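Local coordinates for FAA hydrolase family protein (Pseudomonas aeruginosa, PDB 6J5Y) that probably hydrolyses a carbon–carbon bond of fumarylpyruvate to release fumarate and pyruvate, as a manganese-binding enzyme of the FAH superfamily, at residues 121-125 / 126-130; 146-150 / 151-155; 161-165 / 166-170. All coordinates share one frame; numbering follows the deposited sequence.

In the fold
The three contacts are local and follow one another along the chain without touching. Interactions 1 and 2 lie on opposite sides of the chain's centre, their centres about 36 Å apart. Interaction 3 is about 28 Å from the first and about 25 Å from the second, centre to centre, with nearest atoms about 14 and 13 Å away. Two approach the active site: in interaction 1 the W130 side chain comes to about 4 Å from the bound pyruvate, and in interaction 3 the side chain of Q169 is about 8 Å from both pyruvate and manganese. Interaction 2 instead turns the chain from strand 140-147 toward strand 158-163, the first of the hairpin in interaction 3.

Interaction 1. Residues 121-125 / 126-130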
loop_
_atom_site.group_PDB
_atom_site.type_symbol
_atom_site.label_atom_id
_atom_site.label_comp_id
_atom_site.label_asym_id
_atom_site.label_seq_id
_atom_site.Cartn_x
_atom_site.Cartn_y
_atom_site.Cartn_z
ATOM N N MET A 121 12.984 7.849 -8.916
ATOM C CA MET A 121 13.033 8.393 -10.300
ATOM C C MET A 121 14.456 8.262 -10.835
ATOM O O MET A 121 14.591 7.913 -12.009
ATOM C CB MET A 121 12.538 9.840 -10.352
ATOM C CG MET A 121 11.029 9.931 -10.199
ATOM S SD MET A 121 10.398 11.641 -10.269
ATOM C CE MET A 121 10.692 11.981 -12.005
ATOM N N ARG A 122 15.480 8.448 -10.003
ATOM C CA ARG A 122 16.901 8.217 -10.405
ATOM C C ARG A 122 17.110 6.740 -10.814
ATOM O O ARG A 122 17.726 6.480 -11.877
ATOM C CB ARG A 122 17.839 8.674 -9.291
ATOM C CG ARG A 122 19.317 8.636 -9.655
ATOM C CD ARG A 122 20.159 9.432 -8.678
ATOM N NE ARG A 122 20.605 8.609 -7.559
ATOM C CZ ARG A 122 21.076 9.070 -6.396
ATOM N NH1 ARG A 122 21.146 10.376 -6.173
ATOM N NH2 ARG A 122 21.465 8.218 -5.457
ATOM N N MET A 123 16.606 5.782 -10.038
ATOM C CA MET A 123 16.736 4.337 -10.391
ATOM C C MET A 123 15.970 4.055 -11.700
ATOM O O MET A 123 16.563 3.425 -12.597
ATOM C CB MET A 123 16.241 3.427 -9.261
ATOM C CG MET A 123 16.982 3.642 -7.943
ATOM S SD MET A 123 18.784 3.322 -7.986
ATOM C CE MET A 123 19.368 4.978 -8.355
ATOM N N ARG A 124 14.756 4.577 -11.866
ATOM C CA ARG A 124 13.982 4.395 -13.121
ATOM C C ARG A 124 14.813 4.903 -14.327
ATOM O O ARG A 124 14.959 4.175 -15.320
ATOM C CB ARG A 124 12.611 5.066 -12.966
ATOM C CG ARG A 124 11.772 5.052 -14.230
ATOM C CD ARG A 124 10.733 6.135 -14.225
ATOM N NE ARG A 124 11.306 7.436 -14.545
ATOM C CZ ARG A 124 10.692 8.603 -14.386
ATOM N NH1 ARG A 124 9.464 8.661 -13.891
ATOM N NH2 ARG A 124 11.318 9.716 -14.716
ATOM N N GLU A 125 15.353 6.108 -14.274
ATOM C CA GLU A 125 16.128 6.687 -15.413
ATOM C C GLU A 125 17.409 5.867 -15.663
ATOM O O GLU A 125 17.871 5.867 -16.814
ATOM C CB GLU A 125 16.386 8.181 -15.174
ATOM C CG GLU A 125 15.298 9.093 -15.749
ATOM C CD GLU A 125 15.425 9.390 -17.243
ATOM O OE1 GLU A 125 16.232 10.281 -17.633
ATOM O OE2 GLU A 125 14.721 8.723 -18.030
ATOM N N MET A 126 17.927 5.123 -14.676
ATOM C CA MET A 126 19.191 4.331 -14.807
ATOM C C MET A 126 18.900 2.845 -15.072
ATOM O O MET A 126 19.879 2.064 -15.193
ATOM C CB MET A 126 20.062 4.453 -13.550
ATOM C CG MET A 126 20.637 5.854 -13.348
ATOM S SD MET A 126 21.536 6.043 -11.787
ATOM C CE MET A 126 22.385 7.596 -12.088
ATOM N N GLY A 127 17.625 2.458 -15.148
ATOM C CA GLY A 127 17.196 1.061 -15.361
ATOM C C GLY A 127 17.564 0.192 -14.173
ATOM O O GLY A 127 17.803 -1.010 -14.354
ATOM N N ARG A 128 17.634 0.780 -12.988
ATOM C CA ARG A 128 18.112 0.082 -11.768
ATOM C C ARG A 128 16.914 -0.334 -10.916
ATOM O O ARG A 128 15.780 0.144 -11.104
ATOM C CB ARG A 128 19.129 0.985 -11.073
ATOM C CG ARG A 128 20.390 1.155 -11.907
ATOM C CD ARG A 128 21.432 2.032 -11.257
ATOM N NE ARG A 128 22.721 1.754 -11.848
ATOM C CZ ARG A 128 23.895 1.842 -11.227
ATOM N NH1 ARG A 128 23.975 2.234 -9.970
ATOM N NH2 ARG A 128 24.998 1.521 -11.877
ATOM N N PRO A 129 17.126 -1.268 -9.967
ATOM C CA PRO A 129 16.059 -1.675 -9.048
ATOM C C PRO A 129 15.703 -0.494 -8.133
ATOM O O PRO A 129 16.533 0.333 -7.849
ATOM C CB PRO A 129 16.620 -2.893 -8.302
ATOM C CG PRO A 129 18.131 -2.811 -8.483
ATOM C CD PRO A 129 18.402 -1.967 -9.710
ATOM N N TRP A 130 14.456 -0.458 -7.688
ATOM C CA TRP A 130 13.832 0.726 -7.054
ATOM C C TRP A 130 13.943 0.697 -5.532
ATOM O O TRP A 130 13.410 1.624 -4.927
ATOM C CB TRP A 130 12.365 0.791 -7.450
ATOM C CG TRP A 130 12.116 1.221 -8.854
ATOM C CD1 TRP A 130 12.959 1.181 -9.924
ATOM C CD2 TRP A 130 10.855 1.689 -9.345
ATOM N NE1 TRP A 130 12.318 1.636 -11.051
ATOM C CE2 TRP A 130 11.020 1.936 -10.727
ATOM C CE3 TRP A 130 9.602 1.879 -8.754
ATOM C CZ2 TRP A 130 9.975 2.402 -11.511
ATOM C CZ3 TRP A 130 8.577 2.369 -9.530
ATOM C CH2 TRP A 130 8.772 2.624 -10.889
#
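M123 and R124, on the last turn of helix 117-126, meet G127, R128 and W130 in a Schellman motif that ends the helix at the protein surface and leads the chain toward helix 131-134. G127, at a positive phi of 66°, is the first residue to leave the helical conformation. R128 N then reaches back to M123 O (2.9 Å) in an almost straight bond, with an N-H...O angle of 170° and the donor above the carbonyl plane, while G127 N bonds to R124 O at 3.2 Å. M126 N makes only weak bonds, to R122 O and M123 O.

The side chain of M123 fills the bend made by the returning chain. With CG anti to the carbonyl carbon (chi1 -58°), M123 CG lies 3.3 Å from P129 O; the bends at chi2 and chi3 then bring its SD to 3.9 Å from R128 CB and its CE to 4.2 Å from M126 SD. M126 runs straight out beyond CG, alongside R122 and pointing the same way, with SD 4.0 Å from R122 CG. Beyond P129 the indole of W130 comes in obliquely: its NE1 is 3.8 Å from R124 CA and its CD1 4.0 Å from M123 CB, and R128 O stands at the ring edge, in plane. Elsewhere the indole meets the ring of F50, the planes nearly perpendicular, and it touches R31, a pyruvate-pocket residue that R124 also touches.

Backbone bonds thus close the turn, while side-chain contact is largely van der Waals, the M123 thioether against the returning chain, M126 beside R122 and the indole against M123 and R124. W130, close to the bound pyruvate, is probably positioned in part by the helix end, so the cap may help hold the edge of the ligand site in place.

Interaction 2. Residues 146-150 / 151-155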
loop_
_atom_site.group_PDB
_atom_site.type_symbol
_atom_site.label_atom_id
_atom_site.label_comp_id
_atom_site.label_asym_id
_atom_site.label_seq_id
_atom_site.Cartn_x
_atom_site.Cartn_y
_atom_site.Cartn_z
ATOM N N TYR A 146 -9.792 -4.668 7.892
ATOM C CA TYR A 146 -11.251 -4.977 7.912
ATOM C C TYR A 146 -11.501 -6.327 7.249
ATOM O O TYR A 146 -11.229 -6.489 6.055
ATOM C CB TYR A 146 -12.052 -3.869 7.226
ATOM C CG TYR A 146 -12.165 -2.608 8.049
ATOM C CD1 TYR A 146 -11.068 -1.797 8.266
ATOM C CD2 TYR A 146 -13.378 -2.220 8.600
ATOM C CE1 TYR A 146 -11.163 -0.639 9.015
ATOM C CE2 TYR A 146 -13.497 -1.056 9.343
ATOM C CZ TYR A 146 -12.378 -0.276 9.564
ATOM O OH TYR A 146 -12.481 0.849 10.313
ATOM N N PRO A 147 -12.028 -7.342 7.974
ATOM C CA PRO A 147 -12.343 -8.630 7.347
ATOM C C PRO A 147 -13.397 -8.526 6.235
ATOM O O PRO A 147 -14.403 -7.820 6.424
ATOM C CB PRO A 147 -12.902 -9.494 8.482
ATOM C CG PRO A 147 -12.465 -8.804 9.760
ATOM C CD PRO A 147 -12.280 -7.342 9.422
ATOM N N ALA A 148 -13.190 -9.263 5.135
ATOM C CA ALA A 148 -14.193 -9.424 4.057
ATOM C C ALA A 148 -15.445 -10.117 4.632
ATOM O O ALA A 148 -16.533 -9.950 4.060
ATOM C CB ALA A 148 -13.578 -10.151 2.889
ATOM N N SER A 149 -15.326 -10.810 5.768
ATOM C CA SER A 149 -16.505 -11.339 6.512
ATOM C C SER A 149 -17.375 -10.163 6.963
ATOM O O SER A 149 -18.602 -10.331 6.984
ATOM C CB SER A 149 -16.102 -12.225 7.669
ATOM O OG SER A 149 -15.635 -11.441 8.762
ATOM N N GLN A 150 -16.780 -9.004 7.278
ATOM C CA GLN A 150 -17.528 -7.755 7.600
ATOM C C GLN A 150 -17.873 -7.012 6.302
ATOM O O GLN A 150 -19.075 -6.814 6.059
ATOM C CB GLN A 150 -16.764 -6.828 8.544
ATOM C CG GLN A 150 -16.650 -7.345 9.979
ATOM C CD GLN A 150 -15.676 -6.542 10.823
ATOM O OE1 GLN A 150 -15.067 -7.051 11.766
ATOM N NE2 GLN A 150 -15.488 -5.279 10.468
ATOM N N VAL A 151 -16.877 -6.654 5.488
ATOM C CA VAL A 151 -16.981 -5.585 4.444
ATOM C C VAL A 151 -17.125 -6.182 3.039
ATOM O O VAL A 151 -17.220 -5.382 2.061
ATOM C CB VAL A 151 -15.772 -4.629 4.506
ATOM C CG1 VAL A 151 -15.654 -3.924 5.856
ATOM C CG2 VAL A 151 -14.472 -5.351 4.161
ATOM N N GLY A 152 -17.135 -7.512 2.918
ATOM C CA GLY A 152 -17.186 -8.227 1.628
ATOM C C GLY A 152 -15.958 -7.953 0.771
ATOM O O GLY A 152 -14.864 -7.765 1.329
ATOM N N HIS A 153 -16.125 -7.934 -0.551
ATOM C CA HIS A 153 -15.041 -7.613 -1.514
ATOM C C HIS A 153 -15.508 -6.429 -2.338
ATOM O O HIS A 153 -16.081 -6.600 -3.407
ATOM C CB HIS A 153 -14.663 -8.836 -2.351
ATOM C CG HIS A 153 -14.315 -10.032 -1.526
ATOM N ND1 HIS A 153 -13.067 -10.175 -0.917
ATOM C CD2 HIS A 153 -15.032 -11.132 -1.198
ATOM C CE1 HIS A 153 -13.040 -11.318 -0.250
ATOM N NE2 HIS A 153 -14.220 -11.936 -0.428
ATOM N N PRO A 154 -15.260 -5.195 -1.863
ATOM C CA PRO A 154 -15.781 -4.002 -2.522
ATOM C C PRO A 154 -15.078 -3.784 -3.869
ATOM O O PRO A 154 -13.870 -3.956 -3.947
ATOM C CB PRO A 154 -15.464 -2.876 -1.527
ATOM C CG PRO A 154 -14.238 -3.375 -0.816
ATOM C CD PRO A 154 -14.412 -4.874 -0.709
ATOM N N ARG A 155 -15.864 -3.460 -4.889
ATOM C CA ARG A 155 -15.390 -3.119 -6.254
ATOM C C ARG A 155 -15.523 -1.616 -6.500
ATOM O O ARG A 155 -14.916 -1.132 -7.466
ATOM C CB ARG A 155 -16.189 -3.893 -7.302
ATOM C CG ARG A 155 -15.432 -5.070 -7.894
ATOM C CD ARG A 155 -15.385 -6.255 -6.961
ATOM N NE ARG A 155 -15.547 -7.476 -7.737
ATOM C CZ ARG A 155 -15.955 -8.640 -7.254
ATOM N NH1 ARG A 155 -16.060 -9.676 -8.073
ATOM N NH2 ARG A 155 -16.240 -8.777 -5.963
#
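Y146, near the end of strand 140-147, lays its CB 3.9 Å from V151 CG1, and the two side chains cross at about a right angle. CG1 is placed there by a chi1 of -60°, anti to the carbonyl carbon of V151. The phenol ring itself leads away from the turn to stack with H15, while the Y146 backbone remains bonded to Y108 on strand 105-116.

P147 is the N-cap of the short helix 148-151. Its carbonyl oxygen accepts two backbone bonds, from Q150 N at 2.8 Å and from V151 N at 2.9 Å, the latter donor lying in the carbonyl plane. V151 CG2 also packs against P147 O, at 3.3 Å, next to the polar bonds.

A148 carries the other half of the contact. Its oxygen takes G152 N at 2.8 Å, a bent bond with an N-H...O angle of 131°, as the chain leaves the helix through the positive phi of G152. Its methyl CB stands over one face of the H153 imidazole, 3.4 Å from CE1 and 3.8 Å from both ring nitrogens, in a CH-pi arrangement. The imidazole is also hydrogen-bonded, through ND1, to the hydroxyl of Y108.

Farther along, Q150 sends its extended side chain outward to touch H15.

A single turn of helix is therefore closed by a doubly used proline carbonyl and one further amide bond. G152 O is buried without a hydrogen-bond partner in the model; CB and CA of A148 lie against it, the CA-H...O contact at 3.3 Å, so its polarity is probably poorly compensated. The H153 ring is probably steadied by the methyl against its face and by the phenol at ND1, joining the helix exit to strand 105-116.

Interaction 3. Residues 161-165 / 166-170; sequences LQVDG and EDRQR
L161 and Q169 pair at the buried end of the hairpin formed by strands 158-163 and 166-172, both side chains packed on Y81 of strand 79-89. L161 N bonds to Q169 O at 2.7 Å. L161 O grips two amides in return: R168 N at 2.8 Å, nearly along the C=O axis, and Q169 N at 3.0 Å, on a lone pair.

Two residues facing one make this a classic beta bulge. Beside the bulge the Q169 chain, extended beyond CG, brings OE1 to 3.4 Å from L161 CD1. OE1 bonds to the backbone N of I83, between the manganese ligands E82 and E84, and NE2 bonds to T203 of the pyruvate pocket.

Toward the turn the contact opens to solvent: V163 is still buried, but D164, G165, E166 and D167 are exposed. V163 and E166 pair through V163 N to E166 O (2.8 Å) and E166 N to V163 O (3.0 Å). A type I' turn through D164 and G165, both at positive phi, closes the hairpin. R168, folded at chi2 and chi3, bends back along V163, whose CB meets the guanidinium obliquely, 3.8 Å from R168 NH2. On the opposite face Q162 and D167 merely brush past each other, their amide and carboxylate planes 69° apart. D167 OD1 instead takes R170 NH2 in a long salt bridge of 3.3 Å.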
loop_
_atom_site.group_PDB
_atom_site.type_symbol
_atom_site.label_atom_id
_atom_site.label_comp_id
_atom_site.label_asym_id
_atom_site.label_seq_id
_atom_site.Cartn_x
_atom_site.Cartn_y
_atom_site.Cartn_z
ATOM N N LEU A 161 -6.939 11.264 0.026
ATOM C CA LEU A 161 -5.795 11.664 0.871
ATOM C C LEU A 161 -5.833 13.175 1.000
ATOM O O LEU A 161 -5.861 13.871 -0.055
ATOM C CB LEU A 161 -4.469 11.228 0.251
ATOM C CG LEU A 161 -3.255 11.409 1.162
ATOM C CD1 LEU A 161 -2.170 10.431 0.783
ATOM C CD2 LEU A 161 -2.707 12.819 1.108
ATOM N N GLN A 162 -5.836 13.662 2.233
ATOM C CA GLN A 162 -5.727 15.113 2.463
ATOM C C GLN A 162 -4.432 15.374 3.218
ATOM O O GLN A 162 -3.966 14.489 3.988
ATOM C CB GLN A 162 -7.000 15.659 3.107
ATOM C CG GLN A 162 -7.336 15.049 4.453
ATOM C CD GLN A 162 -8.348 15.895 5.181
ATOM O OE1 GLN A 162 -8.039 16.519 6.196
ATOM N NE2 GLN A 162 -9.551 15.946 4.631
ATOM N N VAL A 163 -3.812 16.515 2.917
ATOM C CA VAL A 163 -2.634 17.001 3.667
ATOM C C VAL A 163 -3.021 18.353 4.250
ATOM O O VAL A 163 -3.374 19.262 3.453
ATOM C CB VAL A 163 -1.373 17.086 2.787
ATOM C CG1 VAL A 163 -0.225 17.723 3.543
ATOM C CG2 VAL A 163 -0.977 15.710 2.243
ATOM N N ASP A 164 -2.946 18.469 5.576
ATOM C CA ASP A 164 -3.211 19.728 6.316
ATOM C C ASP A 164 -4.572 20.270 5.885
ATOM O O ASP A 164 -4.656 21.478 5.630
ATOM C CB ASP A 164 -2.092 20.735 6.060
ATOM C CG ASP A 164 -0.764 20.338 6.687
ATOM O OD1 ASP A 164 -0.781 19.577 7.680
ATOM O OD2 ASP A 164 0.270 20.808 6.197
ATOM N N GLY A 165 -5.570 19.388 5.746
ATOM C CA GLY A 165 -6.985 19.746 5.504
ATOM C C GLY A 165 -7.316 19.916 4.026
ATOM O O GLY A 165 -8.517 20.150 3.724
ATOM N N GLU A 166 -6.312 19.804 3.143
ATOM C CA GLU A 166 -6.413 20.068 1.677
ATOM C C GLU A 166 -6.482 18.720 0.958
ATOM O O GLU A 166 -5.568 17.908 1.157
ATOM C CB GLU A 166 -5.202 20.846 1.145
ATOM C CG GLU A 166 -5.004 22.224 1.760
ATOM C CD GLU A 166 -5.749 23.393 1.124
ATOM O OE1 GLU A 166 -6.073 23.309 -0.090
ATOM O OE2 GLU A 166 -5.992 24.408 1.842
ATOM N N ASP A 167 -7.519 18.481 0.166
ATOM C CA ASP A 167 -7.614 17.238 -0.636
ATOM C C ASP A 167 -6.450 17.247 -1.622
ATOM O O ASP A 167 -6.143 18.316 -2.182
ATOM C CB ASP A 167 -8.975 17.088 -1.319
ATOM C CG ASP A 167 -10.062 16.782 -0.310
ATOM O OD1 ASP A 167 -9.796 15.964 0.604
ATOM O OD2 ASP A 167 -11.160 17.377 -0.429
ATOM N N ARG A 168 -5.790 16.105 -1.754
ATOM C CA ARG A 168 -4.642 15.909 -2.668
ATOM C C ARG A 168 -4.990 14.752 -3.608
ATOM O O ARG A 168 -4.759 14.887 -4.815
ATOM C CB ARG A 168 -3.377 15.736 -1.826
ATOM C CG ARG A 168 -3.153 16.849 -0.809
ATOM C CD ARG A 168 -2.897 18.239 -1.379
ATOM N NE ARG A 168 -1.706 18.210 -2.203
ATOM C CZ ARG A 168 -0.465 18.386 -1.757
ATOM N NH1 ARG A 168 0.549 18.299 -2.598
ATOM N NH2 ARG A 168 -0.230 18.727 -0.502
ATOM N N GLN A 169 -5.589 13.680 -3.083
ATOM C CA GLN A 169 -6.057 12.530 -3.898
ATOM C C GLN A 169 -7.516 12.228 -3.569
ATOM O O GLN A 169 -7.878 12.188 -2.386
ATOM C CB GLN A 169 -5.192 11.292 -3.657
ATOM C CG GLN A 169 -3.715 11.573 -3.814
ATOM C CD GLN A 169 -2.908 10.312 -3.640
ATOM O OE1 GLN A 169 -2.619 9.900 -2.511
ATOM N NE2 GLN A 169 -2.570 9.681 -4.756
ATOM N N ARG A 170 -8.311 12.051 -4.615
ATOM C CA ARG A 170 -9.734 11.652 -4.542
ATOM C C ARG A 170 -10.066 10.888 -5.821
ATOM O O ARG A 170 -10.056 11.490 -6.912
ATOM C CB ARG A 170 -10.661 12.854 -4.370
ATOM C CG ARG A 170 -12.129 12.458 -4.259
ATOM C CD ARG A 170 -12.959 13.486 -3.515
ATOM N NE ARG A 170 -12.373 13.825 -2.218
ATOM C CZ ARG A 170 -12.602 13.193 -1.056
ATOM N NH1 ARG A 170 -13.437 12.169 -0.975
ATOM N NH2 ARG A 170 -12.000 13.613 0.040
#